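Local coordinates for protein Adenylate/guanylate cyclase/hydrolase, alpha/beta fold family (Ruegeria pomeroyi, PDB 3MR7) that probably makes cyclic AMP from ATP through a cyclase-type domain, the part in this chain, of a longer protein that also has an alpha/beta-hydrolase-type domain, at residues R32-I45 with C73-E85. Residues are numbered along the deposited sequence; the frame is centred on the assembly and turned at random.
Sequences RQKLYRRELIDPAI and CALEIQQAMQQRE
Tyr36 lies with one ring face against Met81, a selenomethionine whose SE sits 3.7 Å from the ring centroid, 22° off the normal and shifted toward the CD2 rim: a Met-aromatic contact. Bends at chi2 (-72°) and again at chi3 fold the Met81 chain so that SE and CE both reach the ring. Next to it Leu40 enters as a knob among Ile77, Ala80, Met81 and Arg84, its CD2 3.7 Å from Ala80 CB. Further along, Ile77 turns CG1 to Ala44 CB and CD1 to the backbone at Ile41 CA, and Cys73 SG settles 3.7 Å from Ile45 CG1. Helices 27-47 and 67-84 pack here beside the mixed sheet of the cyclase-type domain, the axes of segments 32-45 and 73-84 antiparallel at 166°; Tyr96 of strand 96-107 touches Tyr36, Ile41 and Met81. The exposed side is looser and polar: Arg84 NH2 makes a salt bridge to Glu39 OE1 (2.7 Å), from above the carboxylate plane, while the Tyr36 ring edge, at CE1, meets a guanidinium face nearly at right angles. Glu85, by contrast, is a buried carboxylate just past helix 67-84. Its OE2 takes a salt bridge from Arg32 NE (2.6 Å) and a hydrogen bond donated by Tyr36 OH (2.9 Å), both on the same face, and OE1 accepts a hydrogen bond from the backbone N of Ile94.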
loop_
_atom_site.group_PDB
_atom_site.type_symbol
_atom_site.label_atom_id
_atom_site.label_comp_id
_atom_site.label_asym_id
_atom_site.label_seq_id
_atom_site.Cartn_x
_atom_site.Cartn_y
_atom_site.Cartn_z
ATOM N N ARG A 32 19.527 -7.619 1.002
ATOM C CA ARG A 32 19.830 -6.207 1.095
ATOM C C ARG A 32 18.979 -5.590 2.199
ATOM O O ARG A 32 19.504 -4.910 3.073
ATOM C CB ARG A 32 19.555 -5.502 -0.230
ATOM C CG ARG A 32 20.789 -4.965 -0.939
ATOM C CD ARG A 32 20.597 -3.512 -1.396
ATOM N NE ARG A 32 19.950 -3.201 -2.695
ATOM C CZ ARG A 32 19.583 -4.049 -3.659
ATOM N NH1 ARG A 32 19.013 -3.571 -4.771
ATOM N NH2 ARG A 32 19.756 -5.356 -3.536
ATOM N N GLN A 33 17.670 -5.833 2.179
ATOM C CA GLN A 33 16.803 -5.181 3.158
ATOM C C GLN A 33 17.144 -5.661 4.559
ATOM O O GLN A 33 17.137 -4.866 5.504
ATOM C CB GLN A 33 15.304 -5.307 2.826
ATOM C CG GLN A 33 14.525 -6.279 3.677
ATOM C CD GLN A 33 14.077 -5.707 5.015
ATOM O OE1 GLN A 33 13.622 -6.453 5.877
ATOM N NE2 GLN A 33 14.220 -4.402 5.202
ATOM N N LYS A 34 17.481 -6.938 4.693
ATOM C CA LYS A 34 17.941 -7.415 5.983
ATOM C C LYS A 34 19.142 -6.582 6.454
ATOM O O LYS A 34 19.228 -6.204 7.625
ATOM C CB LYS A 34 18.300 -8.892 5.913
ATOM C CG LYS A 34 17.141 -9.844 6.065
ATOM C CD LYS A 34 17.639 -11.244 5.730
ATOM C CE LYS A 34 16.851 -12.327 6.446
ATOM N NZ LYS A 34 17.787 -13.252 7.178
ATOM N N LEU A 35 20.050 -6.288 5.531
ATOM C CA LEU A 35 21.205 -5.431 5.811
ATOM C C LEU A 35 20.841 -4.025 6.250
ATOM O O LEU A 35 21.366 -3.535 7.233
ATOM C CB LEU A 35 22.097 -5.281 4.589
ATOM C CG LEU A 35 23.265 -4.392 4.967
ATOM C CD1 LEU A 35 23.987 -5.032 6.142
ATOM C CD2 LEU A 35 24.181 -4.195 3.809
ATOM N N TYR A 36 19.974 -3.366 5.490
ATOM C CA TYR A 36 19.558 -1.992 5.796
ATOM C C TYR A 36 18.867 -1.916 7.147
ATOM O O TYR A 36 19.153 -1.027 7.958
ATOM C CB TYR A 36 18.639 -1.419 4.706
ATOM C CG TYR A 36 19.309 -1.123 3.382
ATOM C CD1 TYR A 36 20.633 -0.698 3.310
ATOM C CD2 TYR A 36 18.611 -1.265 2.199
ATOM C CE1 TYR A 36 21.225 -0.409 2.092
ATOM C CE2 TYR A 36 19.194 -0.992 0.984
ATOM C CZ TYR A 36 20.486 -0.555 0.928
ATOM O OH TYR A 36 21.025 -0.283 -0.313
ATOM N N ARG A 37 17.958 -2.852 7.395
ATOM C CA ARG A 37 17.330 -2.929 8.705
ATOM C C ARG A 37 18.392 -2.918 9.799
ATOM O O ARG A 37 18.215 -2.298 10.833
ATOM C CB ARG A 37 16.478 -4.192 8.829
ATOM C CG ARG A 37 16.130 -4.539 10.253
ATOM C CD ARG A 37 15.018 -3.674 10.801
ATOM N NE ARG A 37 13.856 -4.487 11.114
ATOM C CZ ARG A 37 13.496 -4.834 12.338
ATOM N NH1 ARG A 37 14.194 -4.411 13.379
ATOM N NH2 ARG A 37 12.428 -5.593 12.520
ATOM N N ARG A 38 19.505 -3.598 9.560
ATOM C CA ARG A 38 20.473 -3.768 10.620
ATOM C C ARG A 38 21.433 -2.615 10.713
ATOM O O ARG A 38 21.804 -2.192 11.811
ATOM C CB ARG A 38 21.238 -5.069 10.452
ATOM C CG ARG A 38 20.619 -6.192 11.197
ATOM C CD ARG A 38 21.002 -7.531 10.587
ATOM N NE ARG A 38 19.776 -8.213 10.218
ATOM C CZ ARG A 38 19.172 -9.078 11.009
ATOM N NH1 ARG A 38 19.717 -9.374 12.181
ATOM N NH2 ARG A 38 18.046 -9.649 10.626
ATOM N N GLU A 39 21.820 -2.104 9.555
ATOM C CA GLU A 39 22.844 -1.084 9.480
ATOM C C GLU A 39 22.302 0.343 9.423
ATOM O O GLU A 39 23.024 1.272 9.719
ATOM C CB GLU A 39 23.760 -1.342 8.295
ATOM C CG GLU A 39 23.620 -0.342 7.184
ATOM C CD GLU A 39 24.835 -0.311 6.267
ATOM O OE1 GLU A 39 24.748 -0.872 5.149
ATOM O OE2 GLU A 39 25.871 0.283 6.660
ATOM N N LEU A 40 21.035 0.523 9.076
ATOM C CA LEU A 40 20.530 1.863 8.787
ATOM C C LEU A 40 19.359 2.179 9.680
ATOM O O LEU A 40 19.418 3.106 10.489
ATOM C CB LEU A 40 20.096 1.926 7.346
ATOM C CG LEU A 40 20.267 3.207 6.558
ATOM C CD1 LEU A 40 20.457 2.808 5.104
ATOM C CD2 LEU A 40 19.062 4.126 6.721
ATOM N N ILE A 41 18.304 1.382 9.557
ATOM C CA ILE A 41 17.105 1.555 10.367
ATOM C C ILE A 41 17.285 1.346 11.873
ATOM O O ILE A 41 17.178 2.281 12.665
ATOM C CB ILE A 41 16.070 0.577 9.938
ATOM C CG1 ILE A 41 15.662 0.881 8.510
ATOM C CG2 ILE A 41 14.897 0.634 10.883
ATOM C CD1 ILE A 41 14.660 -0.118 7.963
ATOM N N ASP A 42 17.538 0.109 12.267
ATOM C CA ASP A 42 17.665 -0.206 13.684
ATOM C C ASP A 42 18.566 0.769 14.440
ATOM O O ASP A 42 18.234 1.172 15.536
ATOM C CB ASP A 42 18.079 -1.660 13.905
ATOM C CG ASP A 42 16.935 -2.643 13.656
ATOM O OD1 ASP A 42 15.826 -2.185 13.316
ATOM O OD2 ASP A 42 17.135 -3.876 13.809
ATOM N N PRO A 43 19.709 1.147 13.857
ATOM C CA PRO A 43 20.560 2.196 14.444
ATOM C C PRO A 43 19.929 3.596 14.556
ATOM O O PRO A 43 19.988 4.185 15.630
ATOM C CB PRO A 43 21.753 2.211 13.494
ATOM C CG PRO A 43 21.889 0.784 13.154
ATOM C CD PRO A 43 20.467 0.366 12.868
ATOM N N ALA A 44 19.345 4.114 13.481
ATOM C CA ALA A 44 18.757 5.449 13.495
ATOM C C ALA A 44 17.682 5.550 14.565
ATOM O O ALA A 44 17.514 6.590 15.204
ATOM C CB ALA A 44 18.164 5.816 12.079
ATOM N N ILE A 45 16.940 4.467 14.733
ATOM C CA ILE A 45 15.850 4.421 15.693
ATOM C C ILE A 45 16.370 4.470 17.123
ATOM O O ILE A 45 15.870 5.232 17.942
ATOM C CB ILE A 45 15.021 3.144 15.537
ATOM C CG1 ILE A 45 14.109 3.227 14.301
ATOM C CG2 ILE A 45 14.223 2.909 16.780
ATOM C CD1 ILE A 45 13.174 2.041 14.103
ATOM N N CYS A 73 14.272 10.728 12.629
ATOM C CA CYS A 73 14.648 9.347 12.435
ATOM C C CYS A 73 14.220 8.878 11.038
ATOM O O CYS A 73 15.025 8.303 10.303
ATOM C CB CYS A 73 14.051 8.500 13.549
ATOM S SG CYS A 73 14.299 6.762 13.411
ATOM N N ALA A 74 12.972 9.149 10.664
ATOM C CA ALA A 74 12.464 8.791 9.321
ATOM C C ALA A 74 13.187 9.543 8.203
ATOM O O ALA A 74 13.442 9.012 7.126
ATOM C CB ALA A 74 10.933 9.039 9.217
ATOM N N LEU A 75 13.480 10.804 8.444
ATOM C CA LEU A 75 14.170 11.566 7.446
ATOM C C LEU A 75 15.586 11.004 7.270
ATOM O O LEU A 75 16.085 10.936 6.158
ATOM C CB LEU A 75 14.177 13.031 7.851
ATOM C CG LEU A 75 12.877 13.758 7.529
ATOM C CD1 LEU A 75 12.884 15.112 8.186
ATOM C CD2 LEU A 75 12.711 13.908 6.025
ATOM N N GLU A 76 16.205 10.587 8.378
ATOM C CA GLU A 76 17.557 10.029 8.393
ATOM C C GLU A 76 17.613 8.770 7.564
ATOM O O GLU A 76 18.483 8.601 6.695
ATOM C CB GLU A 76 17.983 9.690 9.817
ATOM C CG GLU A 76 19.464 9.365 9.959
ATOM C CD GLU A 76 19.862 8.833 11.360
ATOM O OE1 GLU A 76 19.173 9.154 12.362
ATOM O OE2 GLU A 76 20.879 8.096 11.453
ATOM N N ILE A 77 16.674 7.880 7.858
ATOM C CA ILE A 77 16.470 6.672 7.091
ATOM C C ILE A 77 16.197 6.883 5.586
ATOM O O ILE A 77 16.902 6.332 4.755
ATOM C CB ILE A 77 15.326 5.869 7.704
ATOM C CG1 ILE A 77 15.696 5.484 9.132
ATOM C CG2 ILE A 77 15.019 4.624 6.851
ATOM C CD1 ILE A 77 14.639 4.679 9.839
ATOM N N GLN A 78 15.175 7.671 5.251
ATOM C CA GLN A 78 14.773 7.879 3.871
ATOM C C GLN A 78 15.838 8.590 3.039
ATOM O O GLN A 78 16.052 8.252 1.890
ATOM C CB GLN A 78 13.450 8.638 3.811
ATOM C CG GLN A 78 12.305 7.882 4.404
ATOM C CD GLN A 78 12.087 6.545 3.695
ATOM O OE1 GLN A 78 13.007 5.720 3.607
ATOM N NE2 GLN A 78 10.862 6.324 3.182
ATOM N N GLN A 79 16.524 9.559 3.618
ATOM C CA GLN A 79 17.631 10.204 2.912
ATOM C C GLN A 79 18.853 9.305 2.664
ATOM O O GLN A 79 19.564 9.472 1.660
ATOM C CB GLN A 79 18.065 11.466 3.635
ATOM C CG GLN A 79 17.030 12.576 3.610
ATOM C CD GLN A 79 17.287 13.581 4.704
ATOM O OE1 GLN A 79 18.212 13.419 5.505
ATOM N NE2 GLN A 79 16.475 14.621 4.754
ATOM N N ALA A 80 19.108 8.361 3.568
ATOM C CA ALA A 80 20.244 7.485 3.377
ATOM C C ALA A 80 19.867 6.455 2.308
ATOM O O ALA A 80 20.699 6.010 1.512
ATOM C CB ALA A 80 20.617 6.809 4.669
HETATM N N MSE A 81 18.596 6.090 2.291
HETATM C CA MSE A 81 18.150 5.071 1.366
HETATM C C MSE A 81 18.195 5.615 -0.032
HETATM O O MSE A 81 18.434 4.857 -0.970
HETATM C CB MSE A 81 16.748 4.573 1.702
HETATM C CG MSE A 81 16.731 3.712 2.943
HETATM SE SE MSE A 81 17.546 1.957 2.599
HETATM C CE MSE A 81 16.073 1.166 1.580
ATOM N N GLN A 82 17.976 6.924 -0.177
ATOM C CA GLN A 82 18.109 7.527 -1.497
ATOM C C GLN A 82 19.547 7.382 -1.995
ATOM O O GLN A 82 19.768 7.053 -3.150
ATOM C CB GLN A 82 17.652 8.998 -1.533
ATOM C CG GLN A 82 18.250 9.796 -2.703
ATOM C CD GLN A 82 17.509 11.102 -2.974
ATOM O OE1 GLN A 82 16.960 11.720 -2.063
ATOM N NE2 GLN A 82 17.504 11.533 -4.233
ATOM N N GLN A 83 20.514 7.620 -1.115
ATOM C CA GLN A 83 21.917 7.503 -1.483
ATOM C C GLN A 83 22.294 6.053 -1.719
ATOM O O GLN A 83 22.930 5.729 -2.716
ATOM C CB GLN A 83 22.813 8.065 -0.390
ATOM C CG GLN A 83 22.625 9.532 -0.111
ATOM C CD GLN A 83 23.660 10.053 0.866
ATOM O OE1 GLN A 83 23.868 11.266 0.987
ATOM N NE2 GLN A 83 24.332 9.132 1.565
ATOM N N ARG A 84 21.901 5.181 -0.799
ATOM C CA ARG A 84 22.335 3.788 -0.834
ATOM C C ARG A 84 21.871 3.023 -2.084
ATOM O O ARG A 84 22.500 2.042 -2.508
ATOM C CB ARG A 84 21.863 3.054 0.422
ATOM C CG ARG A 84 22.330 3.645 1.745
ATOM C CD ARG A 84 23.798 3.432 1.955
ATOM N NE ARG A 84 24.207 2.030 1.802
ATOM C CZ ARG A 84 24.459 1.203 2.818
ATOM N NH1 ARG A 84 24.322 1.648 4.061
ATOM N NH2 ARG A 84 24.845 -0.059 2.594
ATOM N N GLU A 85 20.774 3.466 -2.678
ATOM C CA GLU A 85 20.209 2.749 -3.801
ATOM C C GLU A 85 20.360 3.496 -5.131
ATOM O O GLU A 85 19.754 3.107 -6.127
ATOM C CB GLU A 85 18.728 2.449 -3.533
ATOM C CG GLU A 85 18.498 1.307 -2.552
ATOM C CD GLU A 85 18.786 -0.065 -3.159
ATOM O OE1 GLU A 85 17.876 -0.616 -3.825
ATOM O OE2 GLU A 85 19.920 -0.582 -2.977
#